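Local coordinates for protein export chaperone SatS (Mycobacterium tuberculosis H37Rv, PDB 6DNM) that acts as a chaperone for the SecA2 protein export pathway, represented here by its C-terminal domain, at residues Ile21-Gly26 with Phe30-Cys35; Pro41-Arg46 with Val124-Asp129; Ala58-Leu63 with Gly87-Ala92. All coordinates share one frame; numbering follows the deposited sequence.

From the N terminus, the chain first runs out along strand 19-24 and back along strand 29-37, and interaction 1 zips the two together, closing a short hairpin loop. The next strand, 40-43, joins the same sheet beside 29-37 through backbone pairs such as C35 with I42. Interaction 2 then ties this strand to helix 117-134, closing a loop of 77 intervening residues. Interaction 3 lies within that span, between helix 56-63 and the segment leaving helix 77-86. The three meet at side chains: L59 touches Y31, L33 and L44, so helix 56-63 packs, through L59, on strand 29-37 and on L44, which follows strand 40-43, whereas R34 packs on F43.

Interaction 1 of 3, residues Ile21-Gly26 with Phe30-Cys35; sequences IQIMTG and FYTLRC
An antiparallel beta hairpin joins I21-G26 to F30-C35, and its register runs I21 with T32, Q22 with Y31 and I23 with F30. The two outer pairs are hydrogen-bonded: I21 N reaches T32 O at 2.9 Å, and the return bond from T32 N to I21 O is longer, 3.3 Å. Around I23 and F30 the ladder is tighter, with I23 N to F30 O and F30 N to I23 O both 2.8 Å and N-H...O angles near 167°. Between these rungs, in the non-hydrogen-bonded pair, CA-H...O contacts fill in, Y31 CA lying 3.3 Å from I21 O.

On the face bearing Q22 and Y31, the two side chains run alongside each other. With CG anti to the backbone N (chi1 -178°) and the chain extended, Q22 lays its CG near Y31 CE1 and delivers NE2 to Y31 OH at 3.1 Å. The phenol oxygen sits in the amide plane while amide and ring are turned 53° apart, which suits a bond rather than a stack.

The face bearing I21, I23, F30 and T32 is mostly aliphatic across the contact. I21 CG1 meets T32 CG2 at 3.6 Å, and CD1 also lies along that methyl. Its polar members are T32 OG1, bonded to S51 O, and the R34 guanidinium, whose NH1 lies 3.8 Å from I21 CG2. F43 and Y99 also touch I21. Consecutive antiparallel strands, with three residues between the segments, mark a beta hairpin, here central in a mixed sheet between strands 40-43 and 98-100.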
loop_
_atom_site.group_PDB
_atom_site.type_symbol
_atom_site.label_atom_id
_atom_site.label_comp_id
_atom_site.label_asym_id
_atom_site.label_seq_id
_atom_site.Cartn_x
_atom_site.Cartn_y
_atom_site.Cartn_z
ATOM N N ILE A 21 -1.733 -6.284 4.701
ATOM C CA ILE A 21 -2.399 -5.488 3.678
ATOM C C ILE A 21 -2.434 -6.265 2.370
ATOM O O ILE A 21 -1.621 -7.160 2.131
ATOM C CB ILE A 21 -1.772 -4.084 3.474
ATOM C CG1 ILE A 21 -0.400 -4.188 2.812
ATOM C CG2 ILE A 21 -1.701 -3.311 4.798
ATOM C CD1 ILE A 21 0.172 -2.824 2.403
ATOM N N GLN A 22 -3.398 -5.905 1.514
ATOM C CA GLN A 22 -3.548 -6.491 0.189
ATOM C C GLN A 22 -3.400 -5.388 -0.846
ATOM O O GLN A 22 -4.039 -4.337 -0.727
ATOM C CB GLN A 22 -4.943 -7.100 0.048
ATOM C CG GLN A 22 -5.212 -7.795 -1.284
ATOM C CD GLN A 22 -6.678 -8.109 -1.466
ATOM O OE1 GLN A 22 -7.514 -7.205 -1.466
ATOM N NE2 GLN A 22 -7.004 -9.394 -1.595
ATOM N N ILE A 23 -2.569 -5.618 -1.862
ATOM C CA ILE A 23 -2.358 -4.648 -2.932
ATOM C C ILE A 23 -2.747 -5.319 -4.236
ATOM O O ILE A 23 -2.138 -6.319 -4.623
ATOM C CB ILE A 23 -0.900 -4.163 -3.003
ATOM C CG1 ILE A 23 -0.448 -3.534 -1.676
ATOM C CG2 ILE A 23 -0.731 -3.189 -4.174
ATOM C CD1 ILE A 23 1.065 -3.297 -1.584
ATOM N N MET A 24 -3.763 -4.795 -4.906
ATOM C CA MET A 24 -4.219 -5.360 -6.165
ATOM C C MET A 24 -3.813 -4.448 -7.316
ATOM O O MET A 24 -4.062 -3.239 -7.284
ATOM C CB MET A 24 -5.735 -5.583 -6.155
ATOM C CG MET A 24 -6.191 -6.502 -5.019
ATOM S SD MET A 24 -7.941 -6.959 -5.099
ATOM C CE MET A 24 -7.982 -8.026 -6.542
ATOM N N THR A 25 -3.157 -5.025 -8.309
ATOM C CA THR A 25 -2.842 -4.337 -9.549
ATOM C C THR A 25 -3.511 -5.087 -10.691
ATOM O O THR A 25 -4.047 -6.182 -10.511
ATOM C CB THR A 25 -1.326 -4.257 -9.779
ATOM O OG1 THR A 25 -0.841 -5.531 -10.229
ATOM C CG2 THR A 25 -0.592 -3.869 -8.498
ATOM N N GLY A 26 -3.489 -4.490 -11.882
ATOM C CA GLY A 26 -4.136 -5.123 -13.016
ATOM C C GLY A 26 -3.619 -6.514 -13.315
ATOM O O GLY A 26 -4.333 -7.307 -13.941
ATOM N N PHE A 30 -0.976 -8.818 -4.243
ATOM C CA PHE A 30 0.137 -9.014 -3.328
ATOM C C PHE A 30 -0.302 -8.828 -1.885
ATOM O O PHE A 30 -1.247 -8.085 -1.593
ATOM C CB PHE A 30 1.250 -8.000 -3.574
ATOM C CG PHE A 30 1.939 -8.164 -4.887
ATOM C CD1 PHE A 30 2.573 -9.353 -5.210
ATOM C CD2 PHE A 30 1.975 -7.120 -5.793
ATOM C CE1 PHE A 30 3.217 -9.502 -6.439
ATOM C CE2 PHE A 30 2.611 -7.264 -7.013
ATOM C CZ PHE A 30 3.235 -8.453 -7.337
ATOM N N TYR A 31 0.433 -9.484 -0.984
ATOM C CA TYR A 31 0.261 -9.363 0.457
ATOM C C TYR A 31 1.581 -8.940 1.082
ATOM O O TYR A 31 2.654 -9.366 0.641
ATOM C CB TYR A 31 -0.202 -10.698 1.069
ATOM C CG TYR A 31 -1.552 -11.070 0.520
ATOM C CD1 TYR A 31 -2.719 -10.614 1.127
ATOM C CD2 TYR A 31 -1.666 -11.813 -0.663
ATOM C CE1 TYR A 31 -3.960 -10.918 0.603
ATOM C CE2 TYR A 31 -2.905 -12.108 -1.205
ATOM C CZ TYR A 31 -4.046 -11.667 -0.561
ATOM O OH TYR A 31 -5.273 -11.951 -1.100
ATOM N N THR A 32 1.500 -8.096 2.104
ATOM C CA THR A 32 2.665 -7.706 2.893
ATOM C C THR A 32 2.163 -7.210 4.244
ATOM O O THR A 32 0.967 -7.304 4.546
ATOM C CB THR A 32 3.556 -6.698 2.144
ATOM O OG1 THR A 32 4.785 -6.513 2.866
ATOM C CG2 THR A 32 2.873 -5.342 1.973
ATOM N N LEU A 33 3.082 -6.703 5.070
ATOM C CA LEU A 33 2.748 -6.132 6.369
ATOM C C LEU A 33 3.156 -4.667 6.409
ATOM O O LEU A 33 4.159 -4.267 5.805
ATOM C CB LEU A 33 3.480 -6.845 7.520
ATOM C CG LEU A 33 3.292 -8.361 7.638
ATOM C CD1 LEU A 33 4.108 -8.911 8.799
ATOM C CD2 LEU A 33 1.819 -8.724 7.810
ATOM N N ARG A 34 2.381 -3.871 7.148
ATOM C CA ARG A 34 2.681 -2.459 7.324
ATOM C C ARG A 34 2.270 -2.024 8.721
ATOM O O ARG A 34 1.230 -2.449 9.232
ATOM C CB ARG A 34 1.912 -1.617 6.306
ATOM C CG ARG A 34 2.231 -0.112 6.373
ATOM C CD ARG A 34 1.069 0.694 6.969
ATOM N NE ARG A 34 -0.155 0.351 6.266
ATOM C CZ ARG A 34 -1.402 0.578 6.667
ATOM N NH1 ARG A 34 -2.410 0.197 5.921
ATOM N NH2 ARG A 34 -1.663 1.190 7.801
ATOM N N CYS A 35 3.089 -1.169 9.329
ATOM C CA CYS A 35 2.755 -0.555 10.605
ATOM C C CYS A 35 3.163 0.908 10.564
ATOM O O CYS A 35 3.738 1.389 9.583
ATOM C CB CYS A 35 3.451 -1.261 11.770
ATOM S SG CYS A 35 5.229 -1.039 11.784
#

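Interaction 2 of 3, residues Pro41-Arg46 with Val124-Asp129; sequences PIFLGR and VELLRD
P41 and F43 meet the helix segment V124-D129 chiefly at D129, without a hydrogen bond between the two segments. The proline ring supplies the nearest approach, its CG lying 3.4 Å from D129 O. Its CB also rests 3.9 Å from D129 CG, so the pyrrolidine lies against both the carbonyl and the carboxylate end of one residue. F43 contributes its rim: CE2 stands 3.6 Å from D129 O, close to the ring plane, and CZ touches D129 CB at 3.9 Å. The ring and carboxylate planes are 69° apart, and the two side chains cross at nearly a right angle, which rules out a flat stack. L126 closes the group from one turn earlier in the helix, its CD1 coming within 4.2 Å of F43 CZ, again at the edge of the ring. The F43 torsion explains this reach: CG is anti to the carbonyl carbon (chi1 -70°), and the ring extends from the strand toward the helix.

This is strand-on-helix packing, in which helix 117-134 lies over the edge strand 40-43 of the mixed sheet; the local axes make an angle of 84° and approach to 9.9 Å. The backbone bond from D129 N to E125 O, 3.2 Å, holds the aspartate in the helical turn.

Farther out, the D129 carboxylate is engaged away from the proline: OD2 is hydrogen-bonded to Y36 OH and has a long, weak ion pair with R34 NE. F43 meets Y133 edge-to-face, and I130 of the same helix also touches it, while P41 packs on Y36 and D132.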
loop_
_atom_site.group_PDB
_atom_site.type_symbol
_atom_site.label_atom_id
_atom_site.label_comp_id
_atom_site.label_asym_id
_atom_site.label_seq_id
_atom_site.Cartn_x
_atom_site.Cartn_y
_atom_site.Cartn_z
ATOM N N PRO A 41 5.319 5.285 8.294
ATOM C CA PRO A 41 5.009 3.915 7.875
ATOM C C PRO A 41 6.272 3.082 7.751
ATOM O O PRO A 41 7.281 3.527 7.199
ATOM C CB PRO A 41 4.341 4.103 6.510
ATOM C CG PRO A 41 4.904 5.391 6.001
ATOM C CD PRO A 41 5.179 6.259 7.198
ATOM N N ILE A 42 6.204 1.859 8.263
ATOM C CA ILE A 42 7.259 0.868 8.068
ATOM C C ILE A 42 6.616 -0.380 7.481
ATOM O O ILE A 42 5.631 -0.892 8.026
ATOM C CB ILE A 42 8.026 0.521 9.363
ATOM C CG1 ILE A 42 8.447 1.781 10.130
ATOM C CG2 ILE A 42 9.251 -0.309 9.026
ATOM C CD1 ILE A 42 9.291 1.492 11.360
ATOM N N PHE A 43 7.159 -0.862 6.368
ATOM C CA PHE A 43 6.656 -2.066 5.725
ATOM C C PHE A 43 7.599 -3.231 5.995
ATOM O O PHE A 43 8.759 -3.056 6.370
ATOM C CB PHE A 43 6.557 -1.881 4.206
ATOM C CG PHE A 43 5.471 -0.939 3.762
ATOM C CD1 PHE A 43 4.251 -1.425 3.316
ATOM C CD2 PHE A 43 5.690 0.430 3.724
ATOM C CE1 PHE A 43 3.267 -0.566 2.877
ATOM C CE2 PHE A 43 4.701 1.296 3.279
ATOM C CZ PHE A 43 3.491 0.795 2.855
ATOM N N LEU A 44 7.081 -4.435 5.797
ATOM C CA LEU A 44 7.923 -5.616 5.717
ATOM C C LEU A 44 8.816 -5.457 4.495
ATOM O O LEU A 44 8.355 -5.575 3.357
ATOM C CB LEU A 44 7.036 -6.851 5.603
ATOM C CG LEU A 44 7.749 -8.193 5.539
ATOM C CD1 LEU A 44 8.460 -8.472 6.877
ATOM C CD2 LEU A 44 6.752 -9.308 5.196
ATOM N N GLY A 45 10.083 -5.148 4.718
ATOM C CA GLY A 45 10.973 -4.822 3.623
ATOM C C GLY A 45 12.301 -4.354 4.165
ATOM O O GLY A 45 12.544 -4.364 5.374
ATOM N N ARG A 46 13.163 -3.940 3.240
ATOM C CA ARG A 46 14.476 -3.431 3.602
ATOM C C ARG A 46 14.931 -2.467 2.521
ATOM O O ARG A 46 14.538 -2.593 1.358
ATOM C CB ARG A 46 15.504 -4.565 3.736
ATOM C CG ARG A 46 15.638 -5.405 2.467
ATOM C CD ARG A 46 16.169 -6.809 2.745
ATOM N NE ARG A 46 16.523 -7.513 1.513
ATOM C CZ ARG A 46 15.730 -8.375 0.884
ATOM N NH1 ARG A 46 16.141 -8.965 -0.231
ATOM N NH2 ARG A 46 14.525 -8.651 1.366
ATOM N N VAL A 124 -4.367 6.530 -2.708
ATOM C CA VAL A 124 -3.485 7.626 -2.325
ATOM C C VAL A 124 -2.914 7.399 -0.932
ATOM O O VAL A 124 -1.747 7.703 -0.677
ATOM C CB VAL A 124 -4.224 8.969 -2.454
ATOM C CG1 VAL A 124 -3.430 10.098 -1.809
ATOM C CG2 VAL A 124 -4.469 9.271 -3.922
ATOM N N GLU A 125 -3.716 6.846 -0.019
ATOM C CA GLU A 125 -3.205 6.478 1.297
ATOM C C GLU A 125 -2.007 5.536 1.177
ATOM O O GLU A 125 -0.955 5.774 1.780
ATOM C CB GLU A 125 -4.332 5.846 2.111
ATOM C CG GLU A 125 -3.916 5.309 3.454
ATOM C CD GLU A 125 -5.093 4.720 4.205
ATOM O OE1 GLU A 125 -6.038 5.476 4.525
ATOM O OE2 GLU A 125 -5.072 3.504 4.472
ATOM N N LEU A 126 -2.128 4.487 0.361
ATOM C CA LEU A 126 -1.001 3.570 0.176
ATOM C C LEU A 126 0.176 4.267 -0.492
ATOM O O LEU A 126 1.326 4.089 -0.079
ATOM C CB LEU A 126 -1.430 2.374 -0.674
ATOM C CG LEU A 126 -0.284 1.431 -1.058
ATOM C CD1 LEU A 126 0.258 0.666 0.151
ATOM C CD2 LEU A 126 -0.743 0.481 -2.149
ATOM N N LEU A 127 -0.094 5.051 -1.537
ATOM C CA LEU A 127 0.981 5.715 -2.271
ATOM C C LEU A 127 1.803 6.615 -1.358
ATOM O O LEU A 127 3.039 6.607 -1.410
ATOM C CB LEU A 127 0.388 6.546 -3.403
ATOM C CG LEU A 127 -0.238 5.782 -4.556
ATOM C CD1 LEU A 127 -0.830 6.743 -5.563
ATOM C CD2 LEU A 127 0.816 4.956 -5.181
ATOM N N ARG A 128 1.134 7.416 -0.525
ATOM C CA ARG A 128 1.861 8.288 0.393
ATOM C C ARG A 128 2.698 7.471 1.365
ATOM O O ARG A 128 3.841 7.836 1.668
ATOM C CB ARG A 128 0.886 9.185 1.154
ATOM C CG ARG A 128 0.063 10.092 0.275
ATOM C CD ARG A 128 0.571 11.487 0.335
ATOM N NE ARG A 128 -0.350 12.422 -0.300
ATOM C CZ ARG A 128 0.039 13.529 -0.915
ATOM N NH1 ARG A 128 1.334 13.825 -0.983
ATOM N NH2 ARG A 128 -0.861 14.335 -1.458
ATOM N N ASP A 129 2.150 6.354 1.857
ATOM C CA ASP A 129 2.915 5.495 2.758
ATOM C C ASP A 129 4.134 4.910 2.055
ATOM O O ASP A 129 5.217 4.839 2.642
ATOM C CB ASP A 129 2.030 4.363 3.277
ATOM C CG ASP A 129 1.113 4.789 4.409
ATOM O OD1 ASP A 129 1.243 5.918 4.916
ATOM O OD2 ASP A 129 0.258 3.967 4.799
#

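Interaction 3 of 3, residues Ala58-Leu63 with Gly87-Ala92; sequences ALARYL and GSLAVA
L89 and V91 pack against L59, A60 and L63 of helix 56-63, forming an apolar helix-to-loop contact at the flank of the domain. The partners come from an irregular segment that follows helix 77-86. That helix finishes in a Schellman motif at G87, whose positive phi of 83° turns the chain away before L89.

No hydrogen bond joins the two segments; within the helix, L63 N bonds to L59 O at 3.0 Å and fixes the spacing of the two leucines. Polar anchoring of the partner segment comes from outside: A90 O accepts a hydrogen bond from W13 NE1, while A90 turns its methyl away from the helix.

Further apolar neighbours surround the contact. L89 also touches F12, W13, A83 and A84, and L63 rests on Y77 and I80, so helices 12-16 and 77-86 both border it.

Every close approach between the segments is between aliphatic carbons. L89 CD2 carries two of them: it lies 3.8 Å from L63 CD1 and 3.9 Å from A60 CB, so one methyl is placed between residues spaced three apart on the helix. The L89 torsion places it there, CG being anti to the backbone N (chi1 -175°). L63 and L89 cross at about a right angle, meeting through single methyl branches rather than along their lengths. The nearest CA pair, A60 with L89, is 7.0 Å apart, consistent with the small A60 side chain lying between helix and loop. On the V91 side, L59 and V91 cross at about a right angle, with L59 CD2 4.0 Å from V91 CG1.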
loop_
_atom_site.group_PDB
_atom_site.type_symbol
_atom_site.label_atom_id
_atom_site.label_comp_id
_atom_site.label_asym_id
_atom_site.label_seq_id
_atom_site.Cartn_x
_atom_site.Cartn_y
_atom_site.Cartn_z
ATOM N N ALA A 58 2.394 -17.917 1.319
ATOM C CA ALA A 58 3.775 -17.544 1.051
ATOM C C ALA A 58 4.281 -16.563 2.100
ATOM O O ALA A 58 5.414 -16.684 2.576
ATOM C CB ALA A 58 3.889 -16.960 -0.359
ATOM N N LEU A 59 3.449 -15.581 2.468
ATOM C CA LEU A 59 3.811 -14.639 3.521
ATOM C C LEU A 59 4.046 -15.359 4.846
ATOM O O LEU A 59 5.043 -15.111 5.533
ATOM C CB LEU A 59 2.707 -13.584 3.642
ATOM C CG LEU A 59 2.803 -12.563 4.786
ATOM C CD1 LEU A 59 4.169 -11.876 4.832
ATOM C CD2 LEU A 59 1.663 -11.536 4.703
ATOM N N ALA A 60 3.149 -16.277 5.212
ATOM C CA ALA A 60 3.313 -17.017 6.459
ATOM C C ALA A 60 4.592 -17.850 6.454
ATOM O O ALA A 60 5.273 -17.955 7.484
ATOM C CB ALA A 60 2.088 -17.896 6.708
ATOM N N ARG A 61 4.939 -18.450 5.307
ATOM C CA ARG A 61 6.181 -19.219 5.217
ATOM C C ARG A 61 7.390 -18.328 5.451
ATOM O O ARG A 61 8.334 -18.713 6.153
ATOM C CB ARG A 61 6.304 -19.857 3.835
ATOM C CG ARG A 61 5.434 -21.054 3.626
ATOM C CD ARG A 61 5.976 -22.233 4.349
ATOM N NE ARG A 61 5.137 -23.395 4.106
ATOM C CZ ARG A 61 4.826 -24.284 5.039
ATOM N NH1 ARG A 61 5.283 -24.127 6.272
ATOM N NH2 ARG A 61 4.056 -25.314 4.736
ATOM N N TYR A 62 7.386 -17.141 4.845
ATOM C CA TYR A 62 8.477 -16.199 5.037
ATOM C C TYR A 62 8.602 -15.800 6.502
ATOM O O TYR A 62 9.712 -15.753 7.051
ATOM C CB TYR A 62 8.223 -14.973 4.160
ATOM C CG TYR A 62 9.264 -13.886 4.281
ATOM C CD1 TYR A 62 10.387 -13.879 3.465
ATOM C CD2 TYR A 62 9.114 -12.851 5.203
ATOM C CE1 TYR A 62 11.339 -12.880 3.568
ATOM C CE2 TYR A 62 10.064 -11.851 5.322
ATOM C CZ TYR A 62 11.175 -11.867 4.499
ATOM O OH TYR A 62 12.122 -10.867 4.615
ATOM N N LEU A 63 7.469 -15.537 7.160
ATOM C CA LEU A 63 7.478 -15.077 8.543
ATOM C C LEU A 63 7.915 -16.159 9.523
ATOM O O LEU A 63 8.255 -15.836 10.664
ATOM C CB LEU A 63 6.098 -14.532 8.926
ATOM C CG LEU A 63 5.651 -13.284 8.166
ATOM C CD1 LEU A 63 4.157 -13.040 8.365
ATOM C CD2 LEU A 63 6.476 -12.084 8.614
ATOM N N GLY A 87 2.377 -22.629 13.757
ATOM C CA GLY A 87 1.324 -23.033 12.853
ATOM C C GLY A 87 -0.006 -22.358 13.097
ATOM O O GLY A 87 -0.999 -22.733 12.466
ATOM N N SER A 88 -0.057 -21.367 13.981
ATOM C CA SER A 88 -1.300 -20.708 14.350
ATOM C C SER A 88 -1.476 -19.353 13.683
ATOM O O SER A 88 -2.519 -18.720 13.874
ATOM C CB SER A 88 -1.362 -20.534 15.868
ATOM O OG SER A 88 -0.299 -19.706 16.312
ATOM N N LEU A 89 -0.485 -18.887 12.923
ATOM C CA LEU A 89 -0.592 -17.595 12.258
ATOM C C LEU A 89 -1.722 -17.640 11.240
ATOM O O LEU A 89 -1.780 -18.535 10.393
ATOM C CB LEU A 89 0.722 -17.260 11.556
ATOM C CG LEU A 89 0.760 -15.860 10.929
ATOM C CD1 LEU A 89 0.880 -14.796 12.013
ATOM C CD2 LEU A 89 1.898 -15.733 9.928
ATOM N N ALA A 90 -2.628 -16.675 11.333
ATOM C CA ALA A 90 -3.771 -16.586 10.429
ATOM C C ALA A 90 -3.711 -15.187 9.842
ATOM O O ALA A 90 -4.131 -14.223 10.489
ATOM C CB ALA A 90 -5.086 -16.820 11.162
ATOM N N VAL A 91 -3.157 -15.080 8.638
ATOM C CA VAL A 91 -3.067 -13.790 7.969
ATOM C C VAL A 91 -4.466 -13.395 7.525
ATOM O O VAL A 91 -5.162 -14.164 6.853
ATOM C CB VAL A 91 -2.090 -13.849 6.789
ATOM C CG1 VAL A 91 -1.968 -12.481 6.139
ATOM C CG2 VAL A 91 -0.736 -14.336 7.268
ATOM N N ALA A 92 -4.894 -12.210 7.939
ATOM C CA ALA A 92 -6.217 -11.700 7.620
ATOM C C ALA A 92 -6.076 -10.217 7.342
ATOM O O ALA A 92 -5.442 -9.500 8.120
ATOM C CB ALA A 92 -7.168 -11.916 8.803
#